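Local coordinates for protein probable zinc protease (Pseudomonas aeruginosa, PDB 4NNZ) that probably acts as a zinc-dependent metallopeptidase of the M16 family, as one subunit of the heterodimeric protease PA0371-PA0372, at residues S183-N189 and I214-P220; L270-L274 and E348-R353; A26-V30 and V194-V198; Y153-Y158 and P225-A229; K237-Q243 and Q419-V423. One frame throughout, in Å; residues are numbered along the deposited sequence.

Contacts 3 and 5 lie in different mixed sheets, one in each half of the chain, on opposite sides of its centre; their centres are about 47 Å apart. Contact 3 joins strands 28-35 and 190-196, and contact 5 joins strands 233-240 and 415-422. Along the chain contacts 1 and 4 each interleave with contact 3, and contact 1 lies inside the loop closed by contact 4. Contacts 1 and 4 share the connection from helix 200-211 to strand 233-240; their centres are about 26 Å apart. Contact 2 pairs two helices and is nested inside the loop closed by contact 5. The two halves are consistent with the paired domains of M16 peptidases. Contacts 4 and 5 touch the second subunit.

Contact 1. Residues S183-N189 and I214-P220; sequences SWYAPNN and IPWRQLP
Asn-188 reaches across to Trp-216 and Arg-217 with every atom of its side chain. Asn-188 CB lies 3.6 Å from Trp-216 CD1. Asn-188 CG comes next, over one face of the indole near the rim, 3.4 Å from Trp-216 CD1. The amide lies almost flat on that ring, with the planes 19° apart. At the tip, Asn-188 OD1 accepts a nearly straight bond from Arg-217 N (3.3 Å, 170°). Asn-188 ND2 donates to Arg-217 O at 3.0 Å. One amide holds both the N-H and the C=O of a single residue, and this fixes the rotation of the Asn-188 amide. Asn-188 CG stands between the backbone N and the carbonyl carbon (chi1 47°), which carries the amide toward the loop.

Loop 214-220 is part of the connection from helix 200-211 to strand 233-240, between the two halves of this M16-type chain. It runs beside the end of helix 174-184, where Tyr-185 forms an inverse gamma turn. The Arg-217 guanidinium lies with one face over the backbone of Tyr-185, and its NE is bonded to Glu-182 O. Pro-220 covers one face of the Trp-184 ring in a CH-pi contact, with its CD 3.9 Å from the centroid of the six-membered ring of Trp-184. Trp-180 and Tyr-41 meet the same indole edge-to-face. Pro-187 CG touches Ile-214 CG2 at 3.8 Å, and Met-111 of helix 100-112 packs on both residues.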
# COMPACT_ATOMS: atom_id res chain seq x y z
N SER A 183 -16.51 -11.62 7.92
CA SER A 183 -16.52 -11.17 6.56
C SER A 183 -16.12 -12.18 5.55
O SER A 183 -16.68 -12.24 4.51
CB SER A 183 -15.69 -9.93 6.42
OG SER A 183 -15.83 -9.15 7.56
N TRP A 184 -15.08 -12.93 5.83
CA TRP A 184 -14.42 -13.70 4.81
C TRP A 184 -14.44 -15.19 4.93
O TRP A 184 -14.25 -15.87 3.97
CB TRP A 184 -12.98 -13.27 4.71
CG TRP A 184 -12.77 -11.90 4.35
CD1 TRP A 184 -12.30 -10.94 5.13
CD2 TRP A 184 -12.97 -11.30 3.08
NE1 TRP A 184 -12.20 -9.78 4.46
CE2 TRP A 184 -12.62 -9.99 3.19
CE3 TRP A 184 -13.44 -11.76 1.86
CZ2 TRP A 184 -12.69 -9.14 2.15
CZ3 TRP A 184 -13.52 -10.91 0.85
CH2 TRP A 184 -13.16 -9.62 0.99
N TYR A 185 -14.63 -15.70 6.13
CA TYR A 185 -14.65 -17.12 6.30
C TYR A 185 -16.04 -17.62 6.07
O TYR A 185 -16.77 -17.88 6.98
CB TYR A 185 -14.17 -17.47 7.69
CG TYR A 185 -12.71 -17.72 7.77
CD1 TYR A 185 -11.81 -16.74 7.42
CD2 TYR A 185 -12.23 -18.91 8.21
CE1 TYR A 185 -10.46 -16.97 7.49
CE2 TYR A 185 -10.89 -19.13 8.28
CZ TYR A 185 -10.02 -18.16 7.92
OH TYR A 185 -8.70 -18.41 8.00
N ALA A 186 -16.41 -17.70 4.83
CA ALA A 186 -17.73 -18.06 4.50
C ALA A 186 -17.72 -19.10 3.41
O ALA A 186 -16.82 -19.16 2.62
CB ALA A 186 -18.49 -16.85 4.07
N PRO A 187 -18.79 -19.88 3.32
CA PRO A 187 -18.88 -21.02 2.42
C PRO A 187 -18.73 -20.61 1.00
O PRO A 187 -18.15 -21.31 0.24
CB PRO A 187 -20.27 -21.53 2.67
CG PRO A 187 -20.68 -20.97 3.98
CD PRO A 187 -19.59 -20.11 4.51
N ASN A 188 -19.22 -19.44 0.68
CA ASN A 188 -19.14 -18.97 -0.67
C ASN A 188 -17.81 -18.30 -0.92
O ASN A 188 -17.56 -17.83 -1.99
CB ASN A 188 -20.30 -18.06 -1.00
CG ASN A 188 -20.56 -17.02 0.05
OD1 ASN A 188 -20.89 -17.34 1.16
ND2 ASN A 188 -20.45 -15.78 -0.33
N ASN A 189 -16.95 -18.29 0.08
CA ASN A 189 -15.59 -17.87 -0.10
C ASN A 189 -14.60 -18.99 -0.01
O ASN A 189 -13.45 -18.76 0.12
CB ASN A 189 -15.22 -16.79 0.89
CG ASN A 189 -14.13 -15.90 0.39
OD1 ASN A 189 -14.02 -15.67 -0.78
ND2 ASN A 189 -13.32 -15.43 1.27
N ILE A 214 -24.47 -24.45 7.02
CA ILE A 214 -23.86 -23.16 7.11
C ILE A 214 -24.35 -22.26 6.02
O ILE A 214 -24.34 -22.60 4.86
CB ILE A 214 -22.34 -23.28 7.04
CG1 ILE A 214 -21.88 -24.46 7.87
CG2 ILE A 214 -21.70 -21.98 7.46
CD1 ILE A 214 -20.52 -24.35 8.50
N PRO A 215 -24.82 -21.03 6.48
CA PRO A 215 -25.43 -20.21 5.45
C PRO A 215 -24.51 -19.27 4.73
O PRO A 215 -23.51 -18.87 5.25
CB PRO A 215 -26.42 -19.41 6.22
CG PRO A 215 -25.69 -19.04 7.40
CD PRO A 215 -24.98 -20.25 7.81
N TRP A 216 -24.88 -18.92 3.52
CA TRP A 216 -24.17 -18.01 2.68
C TRP A 216 -24.14 -16.65 3.32
O TRP A 216 -25.07 -16.27 3.98
CB TRP A 216 -24.98 -17.98 1.42
CG TRP A 216 -24.50 -17.22 0.32
CD1 TRP A 216 -23.83 -17.68 -0.71
CD2 TRP A 216 -24.74 -15.85 0.08
NE1 TRP A 216 -23.57 -16.69 -1.59
CE2 TRP A 216 -24.13 -15.54 -1.12
CE3 TRP A 216 -25.39 -14.85 0.77
CZ2 TRP A 216 -24.14 -14.29 -1.64
CZ3 TRP A 216 -25.40 -13.63 0.26
CH2 TRP A 216 -24.78 -13.34 -0.94
N ARG A 217 -23.05 -15.93 3.16
CA ARG A 217 -22.88 -14.62 3.74
C ARG A 217 -22.42 -13.69 2.65
O ARG A 217 -21.61 -14.08 1.88
CB ARG A 217 -21.81 -14.63 4.81
CG ARG A 217 -22.01 -15.57 5.98
CD ARG A 217 -21.26 -15.11 7.21
NE ARG A 217 -19.93 -15.68 7.34
CZ ARG A 217 -19.68 -16.97 7.57
NH1 ARG A 217 -19.85 -17.85 6.60
NH2 ARG A 217 -19.27 -17.37 8.77
N GLN A 218 -22.92 -12.46 2.62
CA GLN A 218 -22.48 -11.50 1.65
C GLN A 218 -21.04 -11.14 1.91
O GLN A 218 -20.62 -11.01 3.03
CB GLN A 218 -23.33 -10.25 1.69
CG GLN A 218 -22.90 -9.19 0.71
CD GLN A 218 -23.58 -9.34 -0.61
OE1 GLN A 218 -22.94 -9.28 -1.64
NE2 GLN A 218 -24.87 -9.52 -0.59
N LEU A 219 -20.30 -10.99 0.85
CA LEU A 219 -18.90 -10.84 0.98
C LEU A 219 -18.59 -9.42 0.72
O LEU A 219 -19.33 -8.73 0.09
CB LEU A 219 -18.20 -11.70 -0.03
CG LEU A 219 -17.43 -12.90 0.46
CD1 LEU A 219 -18.21 -13.58 1.54
CD2 LEU A 219 -17.22 -13.84 -0.69
N PRO A 220 -17.43 -8.99 1.15
CA PRO A 220 -16.93 -7.70 0.76
C PRO A 220 -16.45 -7.76 -0.65
O PRO A 220 -16.35 -8.82 -1.21
CB PRO A 220 -15.77 -7.49 1.69
CG PRO A 220 -16.17 -8.22 2.89
CD PRO A 220 -16.82 -9.44 2.40

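Contact 2. Residues L270-L274 and E348-R353; sequences LIGAL and EIERVR
Arg-353 N donates to Ile-349 O at 2.6 Å, a helical bond that sets these two residues one turn apart, where both side chains meet Leu-270 CD1 of the other helix. No hydrogen bond crosses between the helices. Val-352 is the main side chain of helix 346-364 here. Its CG1 is anti to the backbone N (chi1 160°) and points into the turn formed by Leu-270, Ala-273 and Leu-274. Val-352 CG1 lies 3.6 Å from Leu-274 N and 4.2 Å from Leu-270 CD1. It also lies against Ala-273 CB, so closely that the exact spacing is doubtful.

The two segments cross at about a right angle (95°), with their axes 9.4 Å apart. Both segments fall within the sequence range of the M16 inactive domain; they belong to helices 262-276 and 346-364. The small Ala-273 lies where Val-352 comes in, and longer side chains meet to its flanks. Leu-270 CD1 reaches past Val-352 to Arg-353 CB (4.0 Å) and Ile-349 CG2 (4.2 Å). Leu-274 CD2 rests beside the extended chain of Glu-348, 3.6 Å from Glu-348 CG. The carboxylate of Glu-348 runs on to a salt bridge with Arg-282. Leu-274 is also hydrogen-bonded to Arg-282 through the backbone, so both segments meet this residue. Ile-402 of helix 399-409 packs on Leu-274 and Ile-349, and Val-397 packs on Leu-270.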
# COMPACT_ATOMS: atom_id res chain seq x y z
N LEU A 270 9.02 -20.29 -18.85
CA LEU A 270 10.06 -20.90 -19.62
C LEU A 270 11.35 -20.10 -19.53
O LEU A 270 12.40 -20.66 -19.48
CB LEU A 270 9.62 -21.04 -21.07
CG LEU A 270 9.26 -22.38 -21.69
CD1 LEU A 270 10.29 -23.43 -21.39
CD2 LEU A 270 7.92 -22.87 -21.23
N ILE A 271 11.26 -18.79 -19.49
CA ILE A 271 12.45 -17.97 -19.37
C ILE A 271 13.16 -18.21 -18.06
O ILE A 271 14.37 -18.23 -18.02
CB ILE A 271 12.17 -16.48 -19.61
CG1 ILE A 271 12.00 -16.20 -21.07
CG2 ILE A 271 13.30 -15.59 -19.16
CD1 ILE A 271 11.22 -14.95 -21.34
N GLY A 272 12.42 -18.39 -17.00
CA GLY A 272 13.04 -18.67 -15.74
C GLY A 272 13.81 -19.95 -15.76
O GLY A 272 14.86 -20.03 -15.24
N ALA A 273 13.24 -20.95 -16.39
CA ALA A 273 13.87 -22.23 -16.52
C ALA A 273 15.13 -22.17 -17.34
O ALA A 273 16.08 -22.83 -17.05
CB ALA A 273 12.89 -23.22 -17.07
N LEU A 274 15.12 -21.36 -18.37
CA LEU A 274 16.29 -21.14 -19.17
C LEU A 274 17.41 -20.50 -18.41
O LEU A 274 18.55 -20.73 -18.68
CB LEU A 274 15.95 -20.26 -20.36
CG LEU A 274 15.23 -20.85 -21.55
CD1 LEU A 274 14.60 -19.72 -22.30
CD2 LEU A 274 16.16 -21.64 -22.45
N GLU A 348 17.57 -25.75 -27.12
CA GLU A 348 17.61 -25.29 -25.74
C GLU A 348 16.28 -25.32 -25.04
O GLU A 348 16.21 -25.69 -23.91
CB GLU A 348 18.20 -23.89 -25.65
CG GLU A 348 18.65 -23.49 -24.26
CD GLU A 348 19.30 -22.12 -24.22
OE1 GLU A 348 18.83 -21.24 -24.94
OE2 GLU A 348 20.28 -21.92 -23.48
N ILE A 349 15.24 -24.86 -25.70
CA ILE A 349 13.94 -24.76 -25.06
C ILE A 349 13.39 -26.10 -24.68
O ILE A 349 12.77 -26.23 -23.65
CB ILE A 349 12.92 -24.08 -25.97
CG1 ILE A 349 13.34 -22.66 -26.23
CG2 ILE A 349 11.54 -24.05 -25.34
CD1 ILE A 349 12.33 -21.87 -27.01
N GLU A 350 13.53 -27.06 -25.55
CA GLU A 350 12.99 -28.36 -25.28
C GLU A 350 13.63 -29.03 -24.12
O GLU A 350 12.96 -29.65 -23.34
CB GLU A 350 13.07 -29.23 -26.50
CG GLU A 350 11.75 -29.32 -27.22
CD GLU A 350 10.73 -30.10 -26.45
OE1 GLU A 350 11.08 -31.15 -25.89
OE2 GLU A 350 9.56 -29.68 -26.42
N ARG A 351 14.94 -28.92 -24.00
CA ARG A 351 15.62 -29.55 -22.89
C ARG A 351 15.11 -28.94 -21.65
O ARG A 351 14.88 -29.60 -20.67
CB ARG A 351 17.12 -29.30 -23.00
CG ARG A 351 17.90 -29.50 -21.72
CD ARG A 351 19.30 -28.94 -21.84
NE ARG A 351 19.33 -27.51 -21.56
CZ ARG A 351 19.84 -26.96 -20.47
NH1 ARG A 351 19.45 -27.35 -19.27
NH2 ARG A 351 20.76 -26.03 -20.59
N VAL A 352 15.00 -27.63 -21.67
CA VAL A 352 14.49 -26.88 -20.56
C VAL A 352 13.02 -27.11 -20.28
O VAL A 352 12.62 -27.16 -19.16
CB VAL A 352 14.88 -25.41 -20.71
CG1 VAL A 352 14.02 -24.48 -19.89
CG2 VAL A 352 16.33 -25.25 -20.35
N ARG A 353 12.21 -27.20 -21.31
CA ARG A 353 10.81 -27.47 -21.13
C ARG A 353 10.55 -28.84 -20.58
O ARG A 353 9.64 -29.04 -19.80
CB ARG A 353 10.06 -27.32 -22.43
CG ARG A 353 8.57 -27.21 -22.26
CD ARG A 353 7.86 -27.41 -23.57
NE ARG A 353 8.57 -26.77 -24.65
CZ ARG A 353 8.05 -26.50 -25.82
NH1 ARG A 353 6.81 -26.81 -26.06
NH2 ARG A 353 8.77 -25.93 -26.75

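Contact 3. Residues A26-V30 and V194-V198; sequences APVVV and VVGDV
Val-30 and Val-195 form an antiparallel hydrogen-bonded pair. Val-30 N donates to Val-195 O at 2.8 Å, and Val-195 N returns a bond to Val-30 O at 3.2 Å. A third backbone bond, from Asp-197 N to Val-28 O (3.1 Å), continues the pairing where strand 190-196 ends. The strand segments run at 157° to each other. Between these bonds, Val-29 and Gly-196 form a non-hydrogen-bonded pair. With no side chain on Gly-196, the backbones come close, at 4.2 Å from Val-29 CA to Gly-196 CA.

The apolar contacts centre on Val-29 CG2. Val-29 CG2, anti to the backbone N, is 3.5 Å from Val-194 CG1. On Val-198, CG1 is 4.0 Å from Val-29 CG2.

The polar side chain is Asp-197. It extends over the inverse gamma turn centred on Pro-27, with Asp-197 OD2 3.4 Å from Pro-27 CA. Its CG is anti to the backbone N (chi1 -171°), which carries the carboxylate over to Pro-27. OD1 takes a weak bond from His-24, and OD2 has a long, weak ion pair with Arg-97.

Both strands are internal to the six-stranded mixed sheet of the N-terminal half, consistent with the alpha/beta domain of M16 peptidases. Strand 89-96 flanks Val-29, and strand 17-22 and Asp-23 flank Val-194 and Gly-196. Helix 367-379 covers Val-30 and Val-195, while helices 100-112 and 200-211 cover the face of Val-29, Val-194 and Val-198.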
# COMPACT_ATOMS: atom_id res chain seq x y z
N ALA A 26 -4.00 -46.28 -2.20
CA ALA A 26 -3.74 -46.53 -0.82
C ALA A 26 -4.97 -46.10 -0.07
O ALA A 26 -5.72 -45.28 -0.57
CB ALA A 26 -2.55 -45.74 -0.38
N PRO A 27 -5.19 -46.61 1.12
CA PRO A 27 -6.37 -46.23 1.89
C PRO A 27 -6.19 -44.96 2.72
O PRO A 27 -6.32 -44.97 3.92
CB PRO A 27 -6.53 -47.42 2.80
CG PRO A 27 -5.14 -47.75 3.11
CD PRO A 27 -4.42 -47.65 1.81
N VAL A 28 -5.91 -43.85 2.05
CA VAL A 28 -5.74 -42.57 2.72
C VAL A 28 -6.47 -41.51 1.96
O VAL A 28 -6.60 -41.59 0.77
CB VAL A 28 -4.29 -42.15 2.74
CG1 VAL A 28 -3.55 -42.93 3.79
CG2 VAL A 28 -3.66 -42.41 1.41
N VAL A 29 -6.93 -40.49 2.65
CA VAL A 29 -7.56 -39.38 1.97
C VAL A 29 -7.06 -38.03 2.45
O VAL A 29 -6.77 -37.85 3.60
CB VAL A 29 -9.08 -39.43 2.10
CG1 VAL A 29 -9.49 -39.08 3.51
CG2 VAL A 29 -9.71 -38.47 1.14
N VAL A 30 -7.00 -37.07 1.55
CA VAL A 30 -6.53 -35.75 1.88
C VAL A 30 -7.70 -34.79 1.84
O VAL A 30 -8.44 -34.78 0.91
CB VAL A 30 -5.32 -35.37 0.97
CG1 VAL A 30 -5.53 -34.14 0.12
CG2 VAL A 30 -4.09 -35.22 1.78
N VAL A 194 -10.99 -32.73 -1.93
CA VAL A 194 -10.75 -34.07 -1.43
C VAL A 194 -10.13 -35.00 -2.45
O VAL A 194 -10.66 -35.19 -3.51
CB VAL A 194 -12.05 -34.70 -0.93
CG1 VAL A 194 -11.77 -36.02 -0.26
CG2 VAL A 194 -12.73 -33.78 0.05
N VAL A 195 -9.01 -35.59 -2.11
CA VAL A 195 -8.46 -36.61 -2.97
C VAL A 195 -8.00 -37.84 -2.21
O VAL A 195 -7.55 -37.77 -1.08
CB VAL A 195 -7.47 -36.06 -4.04
CG1 VAL A 195 -7.36 -34.57 -4.02
CG2 VAL A 195 -6.12 -36.70 -4.01
N GLY A 196 -8.13 -38.99 -2.85
CA GLY A 196 -7.78 -40.21 -2.19
C GLY A 196 -8.78 -41.31 -2.37
O GLY A 196 -9.57 -41.32 -3.26
N ASP A 197 -8.76 -42.23 -1.43
CA ASP A 197 -9.52 -43.44 -1.48
C ASP A 197 -10.93 -43.17 -1.03
O ASP A 197 -11.34 -43.56 0.04
CB ASP A 197 -8.84 -44.42 -0.52
CG ASP A 197 -9.37 -45.80 -0.61
OD1 ASP A 197 -9.66 -46.28 -1.71
OD2 ASP A 197 -9.46 -46.45 0.44
N VAL A 198 -11.68 -42.47 -1.85
CA VAL A 198 -13.07 -42.21 -1.55
C VAL A 198 -13.86 -42.16 -2.82
O VAL A 198 -13.31 -42.09 -3.89
CB VAL A 198 -13.32 -40.87 -0.87
CG1 VAL A 198 -12.83 -40.87 0.55
CG2 VAL A 198 -12.69 -39.76 -1.68

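Contact 4. Residues Y153-Y158 and P225-A229; sequences YPASGY and PLELA
Pro-225 lies over one face of the Tyr-158 ring. Its CB is 4.0 Å from the ring centroid of Tyr-158, nearly on the ring normal, which makes a CH-pi contact. Pro-225 CG sits 3.7 Å from Tyr-158 CZ. The Tyr-158 hydroxyl points on to Asp-87, its main polar partner. The second ring, Tyr-153, has Tyr-158 CB over the centre of one face and Glu-227 OE1 at its edge, 3.8 Å from Tyr-153 CD1. The ring and carboxylate planes are 53° apart.

The Glu-227 carboxylate is held by consecutive backbone N-H groups of the turn 153-158. Glu-227 OE2 uses its syn lone pair for Ala-155 N (2.8 Å, 161°). Glu-227 OE1 accepts from Ser-156 N at 2.8 Å, on the syn side but tilted out of the carboxylate plane. Ser-156 OG meets Glu-227 OE1 nearly head-on, at 3.1 Å. Glu-227 is bent at chi2 (56°), which turns the carboxylate back over the turn. Leu-228 N adds a weak bond to Glu-227 OE2. Several donors around the group would probably stabilise its charged form.

The turn follows helix 140-152. Residues 225-229 belong to the connection leading into strand 233-240. The contact thus ties the end of a helix in the first half of this M16-type chain to the segment entering the second. Ala-155 CB touches Leu-228 CD1 at 3.5 Å. Beyond this pair lies the second subunit: its Trp-165 packs on Ala-155 and its Arg-147 on Leu-228. Within the chain, Asp-308 is bonded to Glu-227 N.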
# COMPACT_ATOMS: atom_id res chain seq x y z
N TYR A 153 5.67 -3.28 -5.51
CA TYR A 153 4.25 -3.33 -5.76
C TYR A 153 3.56 -2.08 -5.26
O TYR A 153 2.80 -2.10 -4.34
CB TYR A 153 3.63 -4.55 -5.09
CG TYR A 153 3.82 -5.87 -5.77
CD1 TYR A 153 3.29 -6.13 -7.00
CD2 TYR A 153 4.47 -6.87 -5.14
CE1 TYR A 153 3.45 -7.35 -7.59
CE2 TYR A 153 4.63 -8.09 -5.71
CZ TYR A 153 4.12 -8.32 -6.94
OH TYR A 153 4.29 -9.54 -7.46
N PRO A 154 3.77 -0.96 -5.94
CA PRO A 154 3.24 0.30 -5.45
C PRO A 154 1.74 0.35 -5.32
O PRO A 154 1.28 0.92 -4.37
CB PRO A 154 3.64 1.26 -6.55
CG PRO A 154 4.81 0.69 -7.15
CD PRO A 154 4.63 -0.76 -7.10
N ALA A 155 1.00 -0.17 -6.26
CA ALA A 155 -0.42 -0.03 -6.23
C ALA A 155 -1.22 -1.21 -5.73
O ALA A 155 -2.33 -1.04 -5.30
CB ALA A 155 -0.92 0.38 -7.59
N SER A 156 -0.69 -2.40 -5.84
CA SER A 156 -1.43 -3.58 -5.44
C SER A 156 -1.30 -4.03 -4.01
O SER A 156 -0.46 -3.61 -3.30
CB SER A 156 -1.17 -4.74 -6.38
OG SER A 156 0.06 -5.35 -6.15
N GLY A 157 -2.15 -4.94 -3.62
CA GLY A 157 -2.17 -5.46 -2.29
C GLY A 157 -0.96 -6.29 -2.01
O GLY A 157 -0.68 -6.63 -0.90
N TYR A 158 -0.24 -6.61 -3.04
CA TYR A 158 0.90 -7.45 -2.91
C TYR A 158 1.99 -6.87 -2.12
O TYR A 158 2.83 -7.57 -1.69
CB TYR A 158 1.39 -7.95 -4.23
CG TYR A 158 0.52 -9.01 -4.81
CD1 TYR A 158 -0.21 -9.84 -4.00
CD2 TYR A 158 0.40 -9.16 -6.16
CE1 TYR A 158 -1.00 -10.79 -4.53
CE2 TYR A 158 -0.40 -10.11 -6.68
CZ TYR A 158 -1.10 -10.91 -5.85
OH TYR A 158 -1.89 -11.87 -6.33
N PRO A 225 -5.38 -8.03 -7.50
CA PRO A 225 -4.34 -7.06 -7.22
C PRO A 225 -3.52 -6.75 -8.44
O PRO A 225 -2.50 -7.32 -8.66
CB PRO A 225 -3.49 -7.76 -6.18
CG PRO A 225 -4.25 -8.91 -5.74
CD PRO A 225 -5.08 -9.31 -6.87
N LEU A 226 -4.03 -5.84 -9.24
CA LEU A 226 -3.36 -5.30 -10.38
C LEU A 226 -2.40 -4.23 -10.01
O LEU A 226 -2.61 -3.49 -9.10
CB LEU A 226 -4.35 -4.70 -11.34
CG LEU A 226 -5.54 -5.58 -11.59
CD1 LEU A 226 -6.38 -4.89 -12.62
CD2 LEU A 226 -5.07 -6.90 -12.10
N GLU A 227 -1.37 -4.10 -10.80
CA GLU A 227 -0.29 -3.23 -10.51
C GLU A 227 -0.10 -2.40 -11.75
O GLU A 227 -0.66 -2.71 -12.76
CB GLU A 227 0.93 -4.07 -10.20
CG GLU A 227 2.12 -3.25 -9.82
CD GLU A 227 1.81 -2.37 -8.65
OE1 GLU A 227 1.33 -2.90 -7.65
OE2 GLU A 227 2.01 -1.17 -8.73
N LEU A 228 0.66 -1.33 -11.67
CA LEU A 228 0.99 -0.57 -12.83
C LEU A 228 1.83 -1.43 -13.69
O LEU A 228 2.60 -2.21 -13.21
CB LEU A 228 1.78 0.65 -12.44
CG LEU A 228 1.10 1.87 -11.84
CD1 LEU A 228 0.21 1.48 -10.69
CD2 LEU A 228 2.14 2.82 -11.36
N ALA A 229 1.65 -1.33 -14.98
CA ALA A 229 2.52 -1.99 -15.92
C ALA A 229 3.94 -1.46 -15.92
O ALA A 229 4.86 -2.22 -15.97
CB ALA A 229 1.93 -1.91 -17.30

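Contact 5. Residues K237-Q243 and Q419-V423; sequences KLYVRTQ and QVLPV
Residues 237-240 and 419-422 run parallel and are joined by alternating backbone bonds, Leu-238 N to Gln-419 O, Leu-421 N to Leu-238 O (2.7 Å) and Val-240 N to Leu-421 O, with a longer bond from Val-423 N to Val-240 O (3.2 Å) at the last modelled residue.

Lys-237, Tyr-239, Gln-419 and Leu-421 point to one face. Tyr-239 lies alongside Leu-421 and points the same way. Its CG is anti to the carbonyl carbon (chi1 -68°), which leans the ring along the leucine, with Tyr-239 CD1 3.8 Å from Leu-421 CB. Farther out, Tyr-239 CE1 meets Leu-421 CD1 at 3.9 Å. Pro-422 O approaches the ring at its edge. Lys-237 and Gln-419 also lie side by side, with Lys-237 CE 3.9 Å from Gln-419 OE1. The amide NE2 of Gln-419 bonds to Glu-326. Near the C-terminal end, Val-423 CB packs on Tyr-239 CB at 4.1 Å. Past the strand, Arg-241 forms an inverse gamma turn, which brings Thr-242 beside Pro-422.

Leu-238 and Val-420 face the other way, onto helix 140-152. Helix 325-341 covers Gln-419 and Leu-421. On its other side strand 415-422 is hydrogen-bonded, at Val-420, to Asn-246 of the antiparallel strand 246-253. Strand 233-240 is outermost in this chain, and at Lys-237 it pairs antiparallel with a strand of the second subunit, so the sheet crosses the interface.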
# COMPACT_ATOMS: atom_id res chain seq x y z
N LYS A 237 18.73 0.42 -1.48
CA LYS A 237 19.94 0.05 -0.80
C LYS A 237 19.64 -0.21 0.63
O LYS A 237 19.16 0.64 1.30
CB LYS A 237 20.94 1.17 -0.90
CG LYS A 237 22.35 0.68 -0.86
CD LYS A 237 23.34 1.80 -0.90
CE LYS A 237 23.68 2.12 -2.33
NZ LYS A 237 25.10 2.50 -2.52
N LEU A 238 19.91 -1.41 1.11
CA LEU A 238 19.65 -1.77 2.47
C LEU A 238 20.85 -2.35 3.15
O LEU A 238 21.47 -3.21 2.63
CB LEU A 238 18.57 -2.80 2.53
CG LEU A 238 17.22 -2.39 2.05
CD1 LEU A 238 16.51 -3.60 1.48
CD2 LEU A 238 16.47 -1.82 3.23
N TYR A 239 21.12 -1.88 4.34
CA TYR A 239 22.19 -2.40 5.12
C TYR A 239 21.64 -3.27 6.21
O TYR A 239 20.82 -2.87 6.98
CB TYR A 239 22.97 -1.26 5.72
CG TYR A 239 23.70 -0.46 4.71
CD1 TYR A 239 24.94 -0.84 4.28
CD2 TYR A 239 23.16 0.68 4.19
CE1 TYR A 239 25.61 -0.12 3.36
CE2 TYR A 239 23.83 1.40 3.27
CZ TYR A 239 25.06 1.00 2.86
OH TYR A 239 25.73 1.71 1.94
N VAL A 240 22.10 -4.50 6.25
CA VAL A 240 21.55 -5.48 7.13
C VAL A 240 22.63 -6.31 7.72
O VAL A 240 23.76 -6.24 7.32
CB VAL A 240 20.60 -6.41 6.41
CG1 VAL A 240 19.30 -5.71 6.20
CG2 VAL A 240 21.20 -6.83 5.11
N ARG A 241 22.27 -7.08 8.70
CA ARG A 241 23.21 -7.88 9.40
C ARG A 241 23.43 -9.15 8.62
O ARG A 241 22.94 -10.17 8.95
CB ARG A 241 22.66 -8.18 10.77
CG ARG A 241 23.38 -7.44 11.85
CD ARG A 241 22.55 -6.41 12.57
NE ARG A 241 23.18 -6.12 13.85
CZ ARG A 241 23.66 -4.93 14.23
NH1 ARG A 241 23.57 -3.87 13.44
NH2 ARG A 241 24.23 -4.81 15.42
N THR A 242 24.16 -9.04 7.54
CA THR A 242 24.40 -10.17 6.70
C THR A 242 25.89 -10.19 6.45
O THR A 242 26.54 -9.21 6.68
CB THR A 242 23.63 -10.06 5.38
OG1 THR A 242 24.15 -11.01 4.46
CG2 THR A 242 23.77 -8.71 4.78
N GLN A 243 26.43 -11.31 6.02
CA GLN A 243 27.83 -11.34 5.72
C GLN A 243 28.09 -11.24 4.26
O GLN A 243 29.16 -10.90 3.86
CB GLN A 243 28.45 -12.61 6.25
CG GLN A 243 29.65 -12.34 7.11
CD GLN A 243 29.40 -11.24 8.10
OE1 GLN A 243 29.87 -10.11 7.94
NE2 GLN A 243 28.64 -11.55 9.11
N GLN A 419 19.96 -3.61 -3.41
CA GLN A 419 21.25 -4.08 -2.96
C GLN A 419 21.16 -4.33 -1.49
O GLN A 419 20.78 -3.48 -0.75
CB GLN A 419 22.33 -3.05 -3.24
CG GLN A 419 22.32 -2.55 -4.67
CD GLN A 419 23.57 -1.85 -5.13
OE1 GLN A 419 24.23 -1.16 -4.40
NE2 GLN A 419 23.87 -2.01 -6.38
N VAL A 420 21.49 -5.53 -1.08
CA VAL A 420 21.47 -5.83 0.31
C VAL A 420 22.88 -5.91 0.78
O VAL A 420 23.61 -6.75 0.37
CB VAL A 420 20.79 -7.15 0.58
CG1 VAL A 420 20.58 -7.34 2.05
CG2 VAL A 420 19.48 -7.22 -0.16
N LEU A 421 23.26 -5.01 1.64
CA LEU A 421 24.63 -4.90 2.00
C LEU A 421 24.91 -5.15 3.43
O LEU A 421 24.12 -4.88 4.28
CB LEU A 421 25.17 -3.55 1.62
CG LEU A 421 25.23 -3.31 0.14
CD1 LEU A 421 25.53 -1.86 -0.10
CD2 LEU A 421 26.31 -4.15 -0.47
N PRO A 422 26.10 -5.62 3.71
CA PRO A 422 26.52 -5.87 5.07
C PRO A 422 26.86 -4.62 5.77
O PRO A 422 27.47 -3.79 5.20
CB PRO A 422 27.79 -6.67 4.89
CG PRO A 422 28.15 -6.57 3.48
CD PRO A 422 26.89 -6.40 2.75
N VAL A 423 26.47 -4.51 7.02
CA VAL A 423 26.89 -3.41 7.83
C VAL A 423 27.88 -3.83 8.91
O VAL A 423 28.86 -4.52 8.66
CB VAL A 423 25.71 -2.70 8.47
CG1 VAL A 423 24.94 -3.63 9.35
CG2 VAL A 423 26.20 -1.55 9.29